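Local coordinates for protein putative hydrolase (PDB 4X00) that probably hydrolyses ester bonds, as an alpha/beta-hydrolase-fold enzyme thought to be an aryl esterase, at residues A[18-23]-A[91-96]. Residues are numbered along the deposited sequence; the frame is centred on the assembly and turned at random.
Sequences APDGVV and ADDLAA
Ala18 and Pro19 lay the start of a tight turn against one side of helix 87-100, where Asp92, Asp93 and Ala96 meet them. The turn, type I from Ala18 to Gly21, closes the beta hairpin of strands 12-17 and 23-30 at the edge of the alpha/beta hydrolase sheet; Gly21 N bonds back to Ala18 O, and Ala18 N reaches Val22 O at 2.8 Å. The helix packs on that sheet through Leu94, on Ile38 and Ile40, and beside helix 113-125 through Ala95, on Tyr121.

No hydrogen bond crosses between the two segments; the direct contacts are carbon to carbon and carbon to oxygen. The methyl CB of Ala18 sits 3.1 Å from Asp93 OD1, a close approach of a carbon to a carboxylate oxygen. Pro19 lies over the helix with its ring crossing the Asp92 side chain at a slant: CG is 3.9 Å from Asp92 CB, and CD is 3.8 Å from Asp92 O. Ala96, one helical turn on, sets its methyl CB 4.1 Å from Ala18 CA and also reaches Pro19 CD.

The polar ends turn to other partners. Asp92 CG lies anti to the carbonyl carbon (chi1 -70°); OD1 makes a salt bridge to Arg88 NE and a hydrogen bond with Tyr125 OH, while CB remains against the proline ring. Asp20 OD1 and Asp93 OD1 approach to 4.4 Å, but Arg70 forms salt bridges to both carboxylates, NH1 to Asp20 OD1 and NE to Asp93 OD2. Asp20 OD2 makes a salt bridge to Arg89 NH1, and Asp20 OD1 also takes a weak bond from Val22 N at 3.5 Å.

The turn thus meets the helix through a methyl and a proline ring set against helix carbons and oxygens, while Arg70 bridges two acids whose mutual repulsion it would be expected to offset.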
loop_
_atom_site.group_PDB
_atom_site.type_symbol
_atom_site.label_atom_id
_atom_site.label_comp_id
_atom_site.label_asym_id
_atom_site.label_seq_id
_atom_site.Cartn_x
_atom_site.Cartn_y
_atom_site.Cartn_z
ATOM N N ALA A 18 9.494 -14.627 4.956
ATOM C CA ALA A 18 9.623 -13.608 5.999
ATOM C C ALA A 18 10.194 -14.200 7.295
ATOM O O ALA A 18 10.240 -15.422 7.461
ATOM C CB ALA A 18 8.253 -12.958 6.261
ATOM N N PRO A 19 10.617 -13.347 8.239
ATOM C CA PRO A 19 11.283 -13.918 9.430
ATOM C C PRO A 19 10.398 -14.807 10.320
ATOM O O PRO A 19 10.937 -15.609 11.091
ATOM C CB PRO A 19 11.745 -12.678 10.199
ATOM C CG PRO A 19 11.788 -11.586 9.181
ATOM C CD PRO A 19 10.753 -11.881 8.158
ATOM N N ASP A 20 9.077 -14.680 10.217
ATOM C CA ASP A 20 8.194 -15.541 10.992
ATOM C C ASP A 20 7.755 -16.763 10.187
ATOM O O ASP A 20 6.896 -17.535 10.633
ATOM C CB ASP A 20 6.974 -14.761 11.559
ATOM C CG ASP A 20 6.014 -14.269 10.500
ATOM O OD1 ASP A 20 6.430 -14.157 9.336
ATOM O OD2 ASP A 20 4.834 -13.987 10.845
ATOM N N GLY A 21 8.354 -16.946 9.010
ATOM C CA GLY A 21 8.120 -18.139 8.213
ATOM C C GLY A 21 7.039 -17.976 7.156
ATOM O O GLY A 21 6.837 -18.898 6.368
ATOM N N VAL A 22 6.333 -16.839 7.130
ATOM C CA VAL A 22 5.290 -16.614 6.131
ATOM C C VAL A 22 5.954 -16.429 4.763
ATOM O O VAL A 22 6.937 -15.701 4.647
ATOM C CB VAL A 22 4.437 -15.388 6.517
ATOM C CG1 VAL A 22 3.525 -14.935 5.385
ATOM C CG2 VAL A 22 3.596 -15.746 7.732
ATOM N N VAL A 23 5.446 -17.104 3.745
ATOM C CA VAL A 23 6.009 -17.002 2.398
ATOM C C VAL A 23 5.251 -15.955 1.576
ATOM O O VAL A 23 4.027 -16.018 1.465
ATOM C CB VAL A 23 5.974 -18.381 1.676
ATOM C CG1 VAL A 23 6.421 -18.229 0.246
ATOM C CG2 VAL A 23 6.888 -19.362 2.385
ATOM N N ALA A 91 6.101 -4.936 8.586
ATOM C CA ALA A 91 7.354 -4.263 8.306
ATOM C C ALA A 91 8.473 -5.254 8.031
ATOM O O ALA A 91 9.319 -5.008 7.153
ATOM C CB ALA A 91 7.741 -3.327 9.461
ATOM N N ASP A 92 8.503 -6.356 8.784
ATOM C CA ASP A 92 9.525 -7.382 8.547
ATOM C C ASP A 92 9.336 -8.088 7.209
ATOM O O ASP A 92 10.326 -8.491 6.591
ATOM C CB ASP A 92 9.544 -8.414 9.676
ATOM C CG ASP A 92 10.075 -7.858 10.989
ATOM O OD1 ASP A 92 10.660 -6.747 11.039
ATOM O OD2 ASP A 92 9.921 -8.565 11.998
ATOM N N ASP A 93 8.090 -8.236 6.753
ATOM C CA ASP A 93 7.851 -8.781 5.419
ATOM C C ASP A 93 8.523 -7.882 4.378
ATOM O O ASP A 93 9.210 -8.368 3.477
ATOM C CB ASP A 93 6.343 -8.865 5.074
ATOM C CG ASP A 93 5.557 -9.847 5.941
ATOM O OD1 ASP A 93 6.156 -10.731 6.555
ATOM O OD2 ASP A 93 4.314 -9.729 5.951
ATOM N N LEU A 94 8.282 -6.573 4.483
ATOM C CA LEU A 94 8.875 -5.616 3.565
ATOM C C LEU A 94 10.412 -5.671 3.657
ATOM O O LEU A 94 11.094 -5.709 2.623
ATOM C CB LEU A 94 8.362 -4.219 3.862
ATOM C CG LEU A 94 9.009 -3.122 3.017
ATOM C CD1 LEU A 94 8.813 -3.363 1.506
ATOM C CD2 LEU A 94 8.419 -1.801 3.448
ATOM N N ALA A 95 10.960 -5.727 4.873
ATOM C CA ALA A 95 12.408 -5.791 5.020
ATOM C C ALA A 95 12.972 -7.045 4.351
ATOM O O ALA A 95 14.050 -7.012 3.760
ATOM C CB ALA A 95 12.797 -5.752 6.488
ATOM N N ALA A 96 12.240 -8.157 4.447
ATOM C CA ALA A 96 12.705 -9.397 3.857
ATOM C C ALA A 96 12.745 -9.297 2.335
ATOM O O ALA A 96 13.667 -9.809 1.693
ATOM C CB ALA A 96 11.819 -10.553 4.298
#